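Side-chain contacts in antigen MTB48, Mycobacterial protein (Mycobacterium smegmatis, PDB 4WJ1), which is exported by the ESX-1 type VII secretion system, associates with itself and is probably involved in DNA conjugation, at least in the recipient strain: residues 46-51 with 273-278; 68-73 with 193-198; 225-230 with 263-268; 238-243 with 252-257. All blocks are in the same frame, centred on the assembly; numbering follows the deposited sequence.

Contact 1. Residues 46-51 with 273-278; sequences YSKLMA and SQIQEI
Lys48 and Leu49 on helix 40-96 receive Ile275, which comes from the extended chain that follows helix 248-272. Lys48 does two jobs, one at each end of its side chain. Lys48 CB is apolar and lies 3.7 Å from Ile275 CD1. Beyond CB, the CG atom sits beside the backbone N, and the rest of the chain is fully extended through CD and CE. The straight chain brings NZ close enough to the loop for single waters to bridge to it. NZ does not bond to the loop backbone directly. One water accepts from Lys48 NZ at 3.2 Å and also accepts from Ile275 N. A second water donates to Ile275 O at 2.6 Å, and its bond from Lys48 NZ is weak. Both polar backbone atoms of Ile275 are therefore met by water near the same ammonium group.

The apolar half belongs to CD1 of Ile275. Ile275 CD1 lies 3.5 Å from Leu49 CG, and Leu49 CD2 is equally near it. The CG1 branch stands between the backbone N and the carbonyl carbon (chi1 60°), which aims CD1 at the helix. Val45, one turn earlier on the same helix, also touches Ile275. Leu49 reaches on to Leu213 of helix 187-230 and Met156 of helix 154-178, so its place is in the interior of the bundle. The loop is held to that bundle by Glu216 as well, which accepts from Gln276 N. This is the packing of a chain segment from the PPE part along the long PE helix, within the PE-PPE helical bundle of EspB.

Contact 2. Residues 68-73 with 193-198; sequences ERIAAA and AEAQRR
Ile70 meets Ala195 and Gln196 in the buried seam between helix 40-96 and helix 187-230. Ile70 is the single residue of 68-73 that makes this contact, and both of its branches are used. Ile70 CG2 lies 4.0 Å from Gln196 CG. Ile70 CD1 comes within 4.1 Å of Ala195 O and equally near Gln196 CA, while Ala195 CB is farther off at 4.4 Å. The CG1 branch sits beside the backbone N (chi1 -64°), and CD1 extends from it to the backbone of the facing helix.

Gln196 offers its aliphatic part, extended beyond CG. The two helices come from the PE and the PPE parts of the protein, so the seam is an interdomain one within a single helical bundle. Helix 12-22 packs here too: Cys22 touches Ile70, and Lys18 touches Gln196.

On helix 187-230, Glu194 takes part in a salt-bridge network with Arg197 and Arg198. Arg197 grips Glu194 OE2 side-on, in its guanidinium plane, with both NE and NH2. The bond from Arg197 NH2 to Glu194 OE2 is the shorter, 2.7 Å. Arg198 adds only a long charge contact to OE2; Glu194 CG lies over one face of its guanidinium, toward the rim.

Contact 3. Residues 225-230 with 263-268; sequences DKLVAN and EDALEA
Leu227 packs on Ala265 where helix 187-230 runs against helix 248-272. The two short helical segments are antiparallel, at 176°, and their axes approach to 9.2 Å. The CA atoms of Leu227 and Ala265 are only 5.8 Å apart.

Going along 225-230, Lys226 comes first. Its side chain makes no direct contact, but its end leans toward the facing helix. A water accepts a weak bond from NZ and donates to Ala268 O at 3.2 Å. This bridge lies on the exposed margin of the pair.

Leu227 is the main apolar residue. Its CG lies anti to the backbone N (chi1 167°), and CD1 is the branch that crosses to the second helix. Leu227 CD1 is 3.6 Å from Ala265 O and 4.0 Å from Ala265 CB. Leu227 CD1 also meets Leu266 CD2 at 4.2 Å. Leu266 sets out away from the first helix, yet its tip comes back to join the contact. Leu39, from the loop before helix 40-96, touches both leucines, and Ile146 of helix 139-147 touches Leu227.

Asn230 is the last residue of helix 187-230. Its backbone C lies 4.1 Å from Ala265 CB, and its own CB touches the same methyl group. His231, next in the chain, touches Ala265 as well.

No direct hydrogen bond or salt bridge joins the two segments. The pairing rests on van der Waals contact, with the small Ala265 side chain at the closest point of the backbones. The single water bridge is weak on its lysine side and would add little direction to it.

Contact 4. Residues 238-243 with 252-257; sequences REFEET and QNAWAM
Ala254 and Trp255 pack on Phe240 in a helical hairpin at the far tip of the PPE part. Helix 234-242 and helix 248-272 form its two arms, and a short connection turns the chain between them. Along the second arm, Ala254 comes first. Its CB lies near the plane of the Phe240 ring, at the ring edge, 3.9 Å from CE1.

Trp255 follows and meets the same ring in two ways. Its CB lies 3.8 Å from Phe240 CZ, and its indole makes an offset edge-to-face pair with the phenyl. The edge of Trp255 is turned to the face of Phe240, with the planes at 69°. The centroids of the phenyl and the five-membered ring are 5.7 Å apart. CD1 of Trp255 is the indole atom nearest the phenyl, 4.0 Å from Phe240 CZ. Phe240 CG lies anti to the backbone N (chi1 -174°), which sends the ring across to the second arm.

The aromatic cluster extends further. Trp245 in the turn meets the Phe240 ring and gives its NE1 proton to Phe240 O. Trp139 packs edge-to-face with Trp255. Between 238-243 and 252-257 the closest atoms are Phe240 CE1 and Trp255 N, 3.7 Å apart.

In the fold
From the N terminus, helix 40-96 opens contact 1 at 46-51 and then contact 2 at 68-73. Contact 2 closes first, on helix 187-230, and so ties the PE part to the PPE part, as contact 1 does. That same helix opens contact 3 near its end. The chain then turns through helix 234-242, where contact 4 opens and closes within the hairpin. Helix 248-272 comes back to close contact 3, and the loop after it closes contact 1. Contact 1 therefore encloses all the others, contact 4 lies within contact 3, and none cross. Contacts 2 and 4 are far apart along the elongated bundle, with centres about 67 Å from each other.

Contact 1. Residues 46-51 with 273-278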
loop_
_atom_site.group_PDB
_atom_site.type_symbol
_atom_site.label_atom_id
_atom_site.label_comp_id
_atom_site.label_asym_id
_atom_site.label_seq_id
_atom_site.Cartn_x
_atom_site.Cartn_y
_atom_site.Cartn_z
ATOM N N TYR A 46 14.699 9.834 1.290
ATOM C CA TYR A 46 14.453 8.885 0.210
ATOM C C TYR A 46 14.313 7.435 0.673
ATOM O O TYR A 46 13.380 6.741 0.288
ATOM C CB TYR A 46 15.572 8.956 -0.811
ATOM C CG TYR A 46 15.510 7.882 -1.849
ATOM C CD1 TYR A 46 14.618 7.975 -2.926
ATOM C CD2 TYR A 46 16.359 6.786 -1.781
ATOM C CE1 TYR A 46 14.571 6.992 -3.903
ATOM C CE2 TYR A 46 16.310 5.790 -2.735
ATOM C CZ TYR A 46 15.424 5.901 -3.797
ATOM O OH TYR A 46 15.391 4.906 -4.742
ATOM N N SER A 47 15.260 6.973 1.474
ATOM C CA SER A 47 15.268 5.585 1.866
ATOM C C SER A 47 14.054 5.299 2.752
ATOM O O SER A 47 13.553 4.170 2.783
ATOM C CB SER A 47 16.569 5.231 2.582
ATOM O OG SER A 47 16.670 5.945 3.795
ATOM N N LYS A 48 13.570 6.326 3.449
ATOM C CA LYS A 48 12.352 6.191 4.256
ATOM C C LYS A 48 11.145 5.983 3.360
ATOM O O LYS A 48 10.378 5.043 3.555
ATOM C CB LYS A 48 12.143 7.419 5.150
ATOM C CG LYS A 48 13.177 7.517 6.259
ATOM C CD LYS A 48 12.881 8.613 7.264
ATOM C CE LYS A 48 13.952 8.628 8.351
ATOM N NZ LYS A 48 13.672 9.626 9.416
ATOM N N LEU A 49 10.981 6.851 2.366
ATOM C CA LEU A 49 9.857 6.725 1.457
ATOM C C LEU A 49 9.882 5.395 0.724
ATOM O O LEU A 49 8.839 4.791 0.512
ATOM C CB LEU A 49 9.837 7.864 0.451
ATOM C CG LEU A 49 9.489 9.219 1.050
ATOM C CD1 LEU A 49 9.768 10.338 0.036
ATOM C CD2 LEU A 49 8.044 9.244 1.496
HETATM N N MSE A 50 11.067 4.939 0.333
HETATM C CA MSE A 50 11.167 3.665 -0.361
HETATM C C MSE A 50 10.758 2.529 0.584
HETATM O O MSE A 50 10.133 1.553 0.172
HETATM C CB MSE A 50 12.585 3.436 -0.888
HETATM C CG MSE A 50 13.031 4.384 -1.992
HETATM SE SE MSE A 50 11.747 4.608 -3.466
HETATM C CE MSE A 50 10.947 6.268 -2.815
ATOM N N ALA A 51 11.114 2.665 1.852
ATOM C CA ALA A 51 10.835 1.618 2.824
ATOM C C ALA A 51 9.328 1.519 3.053
ATOM O O ALA A 51 8.770 0.433 3.105
ATOM C CB ALA A 51 11.565 1.880 4.128
ATOM N N SER A 273 11.852 18.488 5.153
ATOM C CA SER A 273 11.641 17.225 4.459
ATOM C C SER A 273 11.413 16.074 5.423
ATOM O O SER A 273 11.390 14.924 4.999
ATOM C CB SER A 273 12.828 16.900 3.549
ATOM O OG SER A 273 13.980 16.584 4.315
ATOM N N GLN A 274 11.268 16.370 6.712
ATOM C CA GLN A 274 10.964 15.329 7.693
ATOM C C GLN A 274 9.632 14.679 7.371
ATOM O O GLN A 274 8.631 15.364 7.178
ATOM C CB GLN A 274 10.919 15.892 9.111
ATOM C CG GLN A 274 12.268 16.051 9.772
ATOM C CD GLN A 274 12.150 16.695 11.136
ATOM O OE1 GLN A 274 12.466 17.875 11.301
ATOM N NE2 GLN A 274 11.686 15.926 12.126
ATOM N N ILE A 275 9.623 13.353 7.314
ATOM C CA ILE A 275 8.414 12.607 6.997
ATOM C C ILE A 275 8.150 11.545 8.048
ATOM O O ILE A 275 9.047 11.177 8.811
ATOM C CB ILE A 275 8.525 11.934 5.640
ATOM C CG1 ILE A 275 9.714 10.974 5.656
ATOM C CG2 ILE A 275 8.689 12.966 4.554
ATOM C CD1 ILE A 275 9.846 10.180 4.402
ATOM N N GLN A 276 6.923 11.043 8.093
ATOM C CA GLN A 276 6.598 10.019 9.072
ATOM C C GLN A 276 6.414 8.657 8.411
ATOM O O GLN A 276 6.001 8.560 7.249
ATOM C CB GLN A 276 5.353 10.398 9.874
ATOM C CG GLN A 276 4.383 11.338 9.177
ATOM C CD GLN A 276 3.271 11.814 10.110
ATOM O OE1 GLN A 276 3.527 12.517 11.093
ATOM N NE2 GLN A 276 2.029 11.422 9.808
ATOM N N GLU A 277 6.759 7.617 9.162
ATOM C CA GLU A 277 6.649 6.235 8.721
ATOM C C GLU A 277 5.201 5.880 8.406
ATOM O O GLU A 277 4.285 6.277 9.120
ATOM C CB GLU A 277 7.206 5.290 9.794
ATOM C CG GLU A 277 7.287 3.832 9.365
ATOM C CD GLU A 277 7.786 2.910 10.469
ATOM O OE1 GLU A 277 8.191 3.412 11.546
ATOM O OE2 GLU A 277 7.763 1.677 10.255
ATOM N N ILE A 278 5.005 5.156 7.313
ATOM C CA ILE A 278 3.702 4.630 6.953
ATOM C C ILE A 278 3.644 3.224 7.508
ATOM O O ILE A 278 4.415 2.358 7.085
ATOM C CB ILE A 278 3.478 4.598 5.425
ATOM C CG1 ILE A 278 3.794 5.957 4.796
ATOM C CG2 ILE A 278 2.060 4.184 5.098
ATOM C CD1 ILE A 278 2.853 7.052 5.240
HETATM O O HOH W 1 10.289 8.880 9.054
HETATM O O HOH W 2 12.384 12.121 7.894
#

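Contact 2. Residues 68-73 with 193-198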
loop_
_atom_site.group_PDB
_atom_site.type_symbol
_atom_site.label_atom_id
_atom_site.label_comp_id
_atom_site.label_asym_id
_atom_site.label_seq_id
_atom_site.Cartn_x
_atom_site.Cartn_y
_atom_site.Cartn_z
ATOM N N GLU A 68 -8.168 -14.202 -1.957
ATOM C CA GLU A 68 -8.174 -15.577 -2.434
ATOM C C GLU A 68 -8.695 -16.540 -1.374
ATOM O O GLU A 68 -9.294 -17.550 -1.711
ATOM C CB GLU A 68 -6.772 -15.988 -2.866
ATOM C CG GLU A 68 -6.255 -15.185 -4.045
ATOM C CD GLU A 68 -4.754 -15.271 -4.182
ATOM O OE1 GLU A 68 -4.174 -14.386 -4.852
ATOM O OE2 GLU A 68 -4.166 -16.223 -3.615
ATOM N N ARG A 69 -8.460 -16.225 -0.102
ATOM C CA ARG A 69 -8.914 -17.088 0.978
ATOM C C ARG A 69 -10.429 -17.008 1.130
ATOM O O ARG A 69 -11.092 -18.030 1.308
ATOM C CB ARG A 69 -8.219 -16.731 2.293
ATOM C CG ARG A 69 -6.721 -16.945 2.244
ATOM C CD ARG A 69 -6.063 -16.756 3.596
ATOM N NE ARG A 69 -6.507 -17.786 4.520
ATOM C CZ ARG A 69 -7.352 -17.578 5.524
ATOM N NH1 ARG A 69 -7.835 -16.362 5.748
ATOM N NH2 ARG A 69 -7.701 -18.586 6.311
ATOM N N ILE A 70 -10.975 -15.800 1.032
ATOM C CA ILE A 70 -12.416 -15.625 1.059
ATOM C C ILE A 70 -13.045 -16.376 -0.105
ATOM O O ILE A 70 -14.058 -17.047 0.065
ATOM C CB ILE A 70 -12.820 -14.148 1.003
ATOM C CG1 ILE A 70 -12.319 -13.425 2.254
ATOM C CG2 ILE A 70 -14.336 -14.005 0.854
ATOM C CD1 ILE A 70 -12.864 -12.031 2.393
ATOM N N ALA A 71 -12.424 -16.292 -1.277
ATOM C CA ALA A 71 -12.925 -17.019 -2.447
ATOM C C ALA A 71 -12.972 -18.507 -2.161
ATOM O O ALA A 71 -13.935 -19.183 -2.487
ATOM C CB ALA A 71 -12.058 -16.760 -3.672
ATOM N N ALA A 72 -11.909 -19.012 -1.554
ATOM C CA ALA A 72 -11.792 -20.431 -1.318
ATOM C C ALA A 72 -12.817 -20.868 -0.274
ATOM O O ALA A 72 -13.404 -21.943 -0.381
ATOM C CB ALA A 72 -10.381 -20.777 -0.877
ATOM N N ALA A 73 -13.032 -20.017 0.720
ATOM C CA ALA A 73 -13.993 -20.289 1.776
ATOM C C ALA A 73 -15.388 -20.353 1.179
ATOM O O ALA A 73 -16.177 -21.235 1.509
ATOM C CB ALA A 73 -13.912 -19.232 2.844
ATOM N N ALA A 193 -20.141 -12.284 4.659
ATOM C CA ALA A 193 -20.403 -10.885 4.344
ATOM C C ALA A 193 -19.615 -9.975 5.281
ATOM O O ALA A 193 -19.072 -8.946 4.873
ATOM C CB ALA A 193 -21.874 -10.584 4.432
ATOM N N GLU A 194 -19.539 -10.375 6.538
ATOM C CA GLU A 194 -18.785 -9.633 7.535
ATOM C C GLU A 194 -17.285 -9.625 7.211
ATOM O O GLU A 194 -16.612 -8.597 7.329
ATOM C CB GLU A 194 -19.042 -10.221 8.929
ATOM C CG GLU A 194 -18.431 -9.412 10.055
ATOM C CD GLU A 194 -18.912 -7.969 10.088
ATOM O OE1 GLU A 194 -20.036 -7.697 9.613
ATOM O OE2 GLU A 194 -18.159 -7.101 10.585
ATOM N N ALA A 195 -16.775 -10.775 6.786
ATOM C CA ALA A 195 -15.365 -10.923 6.480
ATOM C C ALA A 195 -15.048 -10.045 5.284
ATOM O O ALA A 195 -14.023 -9.355 5.237
ATOM C CB ALA A 195 -15.023 -12.384 6.195
ATOM N N GLN A 196 -15.970 -10.056 4.333
ATOM C CA GLN A 196 -15.830 -9.267 3.135
ATOM C C GLN A 196 -15.850 -7.789 3.462
ATOM O O GLN A 196 -15.073 -7.015 2.912
ATOM C CB GLN A 196 -16.934 -9.602 2.162
ATOM C CG GLN A 196 -16.786 -10.956 1.524
ATOM C CD GLN A 196 -17.969 -11.263 0.641
ATOM O OE1 GLN A 196 -18.495 -10.369 -0.018
ATOM N NE2 GLN A 196 -18.419 -12.513 0.648
ATOM N N ARG A 197 -16.737 -7.393 4.361
ATOM C CA ARG A 197 -16.799 -5.999 4.759
ATOM C C ARG A 197 -15.470 -5.569 5.371
ATOM O O ARG A 197 -15.006 -4.458 5.152
ATOM C CB ARG A 197 -17.933 -5.762 5.743
ATOM C CG ARG A 197 -18.143 -4.293 6.053
ATOM C CD ARG A 197 -18.907 -4.091 7.363
ATOM N NE ARG A 197 -18.249 -4.730 8.506
ATOM C CZ ARG A 197 -17.102 -4.317 9.047
ATOM N NH1 ARG A 197 -16.441 -3.263 8.550
ATOM N NH2 ARG A 197 -16.605 -4.975 10.089
ATOM N N ARG A 198 -14.850 -6.464 6.128
ATOM C CA ARG A 198 -13.571 -6.151 6.736
ATOM C C ARG A 198 -12.519 -5.949 5.671
ATOM O O ARG A 198 -11.765 -4.979 5.723
ATOM C CB ARG A 198 -13.135 -7.253 7.692
ATOM C CG ARG A 198 -13.982 -7.336 8.939
ATOM C CD ARG A 198 -13.311 -8.160 10.017
ATOM N NE ARG A 198 -14.270 -8.503 11.061
ATOM C CZ ARG A 198 -14.926 -9.655 11.089
ATOM N NH1 ARG A 198 -14.690 -10.548 10.127
ATOM N NH2 ARG A 198 -15.797 -9.915 12.068
#

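Contact 3. Residues 225-230 with 263-268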
loop_
_atom_site.group_PDB
_atom_site.type_symbol
_atom_site.label_atom_id
_atom_site.label_comp_id
_atom_site.label_asym_id
_atom_site.label_seq_id
_atom_site.Cartn_x
_atom_site.Cartn_y
_atom_site.Cartn_z
ATOM N N ASP A 225 12.467 21.222 -3.947
ATOM C CA ASP A 225 12.220 22.392 -4.782
ATOM C C ASP A 225 12.739 23.654 -4.102
ATOM O O ASP A 225 13.476 24.446 -4.697
ATOM C CB ASP A 225 10.722 22.547 -5.074
ATOM C CG ASP A 225 10.218 21.587 -6.155
ATOM O OD1 ASP A 225 11.019 20.812 -6.719
ATOM O OD2 ASP A 225 9.007 21.615 -6.447
ATOM N N LYS A 226 12.352 23.830 -2.847
ATOM C CA LYS A 226 12.766 24.996 -2.074
ATOM C C LYS A 226 14.284 25.002 -1.863
ATOM O O LYS A 226 14.910 26.063 -1.826
ATOM C CB LYS A 226 12.026 25.015 -0.738
ATOM C CG LYS A 226 12.122 26.303 0.063
ATOM C CD LYS A 226 10.950 26.389 1.046
ATOM C CE LYS A 226 11.390 26.825 2.443
ATOM N NZ LYS A 226 10.520 26.223 3.521
ATOM N N LEU A 227 14.875 23.817 -1.737
ATOM C CA LEU A 227 16.313 23.715 -1.538
ATOM C C LEU A 227 17.022 24.200 -2.799
ATOM O O LEU A 227 17.941 25.011 -2.748
ATOM C CB LEU A 227 16.718 22.280 -1.213
ATOM C CG LEU A 227 18.223 22.043 -1.301
ATOM C CD1 LEU A 227 18.941 22.707 -0.139
ATOM C CD2 LEU A 227 18.545 20.568 -1.389
ATOM N N VAL A 228 16.567 23.715 -3.943
ATOM C CA VAL A 228 17.152 24.104 -5.209
ATOM C C VAL A 228 16.999 25.612 -5.445
ATOM O O VAL A 228 17.918 26.271 -5.920
ATOM C CB VAL A 228 16.522 23.310 -6.351
ATOM C CG1 VAL A 228 16.910 23.911 -7.707
ATOM C CG2 VAL A 228 16.955 21.862 -6.246
ATOM N N ALA A 229 15.848 26.146 -5.062
ATOM C CA ALA A 229 15.538 27.564 -5.208
ATOM C C ALA A 229 16.376 28.471 -4.313
ATOM O O ALA A 229 16.823 29.527 -4.749
ATOM C CB ALA A 229 14.050 27.800 -4.933
ATOM N N ASN A 230 16.587 28.076 -3.063
ATOM C CA ASN A 230 17.283 28.956 -2.136
ATOM C C ASN A 230 18.756 28.650 -1.947
ATOM O O ASN A 230 19.474 29.452 -1.362
ATOM C CB ASN A 230 16.611 28.929 -0.766
ATOM C CG ASN A 230 15.192 29.411 -0.820
ATOM O OD1 ASN A 230 14.803 30.100 -1.767
ATOM N ND2 ASN A 230 14.395 29.044 0.189
ATOM N N GLU A 263 24.181 26.938 4.194
ATOM C CA GLU A 263 23.889 26.362 5.487
ATOM C C GLU A 263 22.415 26.509 5.820
ATOM O O GLU A 263 21.763 25.545 6.240
ATOM C CB GLU A 263 24.750 27.016 6.557
ATOM C CG GLU A 263 26.183 26.575 6.480
ATOM C CD GLU A 263 27.063 27.358 7.412
ATOM O OE1 GLU A 263 26.529 28.262 8.101
ATOM O OE2 GLU A 263 28.281 27.075 7.450
ATOM N N ASP A 264 21.886 27.709 5.610
ATOM C CA ASP A 264 20.491 27.970 5.924
ATOM C C ASP A 264 19.566 27.129 5.055
ATOM O O ASP A 264 18.597 26.566 5.554
ATOM C CB ASP A 264 20.171 29.457 5.774
ATOM C CG ASP A 264 20.867 30.312 6.827
ATOM O OD1 ASP A 264 21.432 29.746 7.791
ATOM O OD2 ASP A 264 20.849 31.552 6.692
ATOM N N ALA A 265 19.877 27.011 3.771
ATOM C CA ALA A 265 19.045 26.209 2.875
ATOM C C ALA A 265 19.067 24.737 3.238
ATOM O O ALA A 265 18.055 24.059 3.131
ATOM C CB ALA A 265 19.486 26.378 1.443
ATOM N N LEU A 266 20.224 24.235 3.646
ATOM C CA LEU A 266 20.345 22.823 3.956
ATOM C C LEU A 266 19.620 22.524 5.270
ATOM O O LEU A 266 18.978 21.483 5.416
ATOM C CB LEU A 266 21.815 22.418 4.025
ATOM C CG LEU A 266 22.532 22.306 2.680
ATOM C CD1 LEU A 266 24.032 22.383 2.862
ATOM C CD2 LEU A 266 22.143 21.006 1.983
ATOM N N GLU A 267 19.714 23.456 6.210
ATOM C CA GLU A 267 19.001 23.352 7.470
ATOM C C GLU A 267 17.501 23.326 7.223
ATOM O O GLU A 267 16.789 22.491 7.763
ATOM C CB GLU A 267 19.378 24.515 8.392
ATOM C CG GLU A 267 18.693 24.502 9.757
ATOM C CD GLU A 267 19.310 25.506 10.740
ATOM O OE1 GLU A 267 20.069 26.405 10.298
ATOM O OE2 GLU A 267 19.038 25.389 11.960
ATOM N N ALA A 268 17.021 24.236 6.387
ATOM C CA ALA A 268 15.602 24.298 6.071
ATOM C C ALA A 268 15.164 23.025 5.362
ATOM O O ALA A 268 14.036 22.561 5.522
ATOM C CB ALA A 268 15.300 25.519 5.215
HETATM O O HOH W 3 11.700 23.040 3.391
#

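Contact 4. Residues 238-243 with 252-257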
loop_
_atom_site.group_PDB
_atom_site.type_symbol
_atom_site.label_atom_id
_atom_site.label_comp_id
_atom_site.label_asym_id
_atom_site.label_seq_id
_atom_site.Cartn_x
_atom_site.Cartn_y
_atom_site.Cartn_z
ATOM N N ARG A 238 30.524 29.210 -10.570
ATOM C CA ARG A 238 31.203 29.792 -11.712
ATOM C C ARG A 238 31.267 31.302 -11.555
ATOM O O ARG A 238 32.321 31.909 -11.715
ATOM C CB ARG A 238 30.500 29.427 -13.022
ATOM C CG ARG A 238 30.950 30.287 -14.199
ATOM C CD ARG A 238 30.490 29.741 -15.539
ATOM N NE ARG A 238 31.174 30.434 -16.629
ATOM C CZ ARG A 238 30.694 31.499 -17.266
ATOM N NH1 ARG A 238 29.501 31.988 -16.940
ATOM N NH2 ARG A 238 31.403 32.071 -18.239
ATOM N N GLU A 239 30.127 31.899 -11.229
ATOM C CA GLU A 239 30.025 33.342 -11.117
ATOM C C GLU A 239 30.959 33.882 -10.044
ATOM O O GLU A 239 31.481 34.989 -10.173
ATOM C CB GLU A 239 28.582 33.746 -10.825
ATOM C CG GLU A 239 27.623 33.501 -11.961
ATOM C CD GLU A 239 26.182 33.759 -11.574
ATOM O OE1 GLU A 239 25.877 33.754 -10.358
ATOM O OE2 GLU A 239 25.355 33.967 -12.491
ATOM N N PHE A 240 31.190 33.098 -8.996
ATOM C CA PHE A 240 32.076 33.537 -7.929
ATOM C C PHE A 240 33.493 33.689 -8.446
ATOM O O PHE A 240 34.207 34.605 -8.051
ATOM C CB PHE A 240 32.044 32.566 -6.753
ATOM C CG PHE A 240 32.828 33.037 -5.568
ATOM C CD1 PHE A 240 32.314 34.007 -4.729
ATOM C CD2 PHE A 240 34.084 32.521 -5.298
ATOM C CE1 PHE A 240 33.038 34.452 -3.635
ATOM C CE2 PHE A 240 34.812 32.958 -4.209
ATOM C CZ PHE A 240 34.288 33.924 -3.374
ATOM N N GLU A 241 33.887 32.798 -9.348
ATOM C CA GLU A 241 35.228 32.820 -9.920
ATOM C C GLU A 241 35.379 33.894 -10.991
ATOM O O GLU A 241 36.345 34.657 -10.997
ATOM C CB GLU A 241 35.573 31.449 -10.507
ATOM C CG GLU A 241 37.059 31.256 -10.768
ATOM C CD GLU A 241 37.698 30.283 -9.792
ATOM O OE1 GLU A 241 37.062 29.964 -8.757
ATOM O OE2 GLU A 241 38.843 29.849 -10.055
ATOM N N GLU A 242 34.408 33.954 -11.894
ATOM C CA GLU A 242 34.485 34.849 -13.041
ATOM C C GLU A 242 34.194 36.312 -12.687
ATOM O O GLU A 242 34.443 37.217 -13.486
ATOM C CB GLU A 242 33.523 34.376 -14.134
ATOM C CG GLU A 242 34.118 34.430 -15.543
ATOM C CD GLU A 242 35.095 33.289 -15.811
ATOM O OE1 GLU A 242 34.856 32.161 -15.312
ATOM O OE2 GLU A 242 36.114 33.533 -16.501
ATOM N N THR A 243 33.677 36.553 -11.489
ATOM C CA THR A 243 33.358 37.915 -11.082
ATOM C C THR A 243 34.624 38.695 -10.759
ATOM O O THR A 243 35.499 38.211 -10.037
ATOM C CB THR A 243 32.421 37.932 -9.867
ATOM O OG1 THR A 243 31.165 37.371 -10.244
ATOM C CG2 THR A 243 32.183 39.346 -9.386
ATOM N N GLN A 252 35.641 38.000 0.006
ATOM C CA GLN A 252 35.503 37.108 1.157
ATOM C C GLN A 252 34.142 37.251 1.818
ATOM O O GLN A 252 33.578 36.269 2.295
ATOM C CB GLN A 252 36.617 37.369 2.170
ATOM C CG GLN A 252 38.013 37.069 1.628
ATOM C CD GLN A 252 38.197 35.594 1.316
ATOM O OE1 GLN A 252 37.568 34.738 1.939
ATOM N NE2 GLN A 252 39.046 35.292 0.340
ATOM N N ASN A 253 33.608 38.467 1.848
ATOM C CA ASN A 253 32.261 38.677 2.367
ATOM C C ASN A 253 31.245 37.939 1.506
ATOM O O ASN A 253 30.294 37.342 2.019
ATOM C CB ASN A 253 31.926 40.165 2.438
ATOM C CG ASN A 253 32.729 40.888 3.511
ATOM O OD1 ASN A 253 33.078 40.302 4.540
ATOM N ND2 ASN A 253 33.032 42.164 3.272
ATOM N N ALA A 254 31.469 37.967 0.195
ATOM C CA ALA A 254 30.653 37.205 -0.738
ATOM C C ALA A 254 30.700 35.710 -0.421
ATOM O O ALA A 254 29.657 35.049 -0.382
ATOM C CB ALA A 254 31.102 37.445 -2.139
ATOM N N TRP A 255 31.901 35.179 -0.201
ATOM C CA TRP A 255 32.042 33.759 0.081
ATOM C C TRP A 255 31.251 33.423 1.329
ATOM O O TRP A 255 30.506 32.452 1.356
ATOM C CB TRP A 255 33.511 33.349 0.255
ATOM C CG TRP A 255 33.683 31.855 0.345
ATOM C CD1 TRP A 255 34.008 30.998 -0.676
ATOM C CD2 TRP A 255 33.513 31.041 1.513
ATOM N NE1 TRP A 255 34.052 29.699 -0.209
ATOM C CE2 TRP A 255 33.755 29.702 1.128
ATOM C CE3 TRP A 255 33.179 31.313 2.847
ATOM C CZ2 TRP A 255 33.665 28.635 2.036
ATOM C CZ3 TRP A 255 33.096 30.251 3.752
ATOM C CH2 TRP A 255 33.336 28.929 3.338
ATOM N N ALA A 256 31.404 34.251 2.352
ATOM C CA ALA A 256 30.711 34.054 3.613
ATOM C C ALA A 256 29.198 34.076 3.437
ATOM O O ALA A 256 28.491 33.211 3.970
ATOM C CB ALA A 256 31.135 35.108 4.603
HETATM N N MSE A 257 28.704 35.058 2.691
HETATM C CA MSE A 257 27.271 35.175 2.439
HETATM C C MSE A 257 26.715 33.938 1.757
HETATM O O MSE A 257 25.668 33.422 2.149
HETATM C CB MSE A 257 26.967 36.399 1.586
HETATM C CG MSE A 257 26.892 37.669 2.371
HETATM SE SE MSE A 257 26.484 39.125 1.170
HETATM C CE MSE A 257 24.725 38.501 0.618
#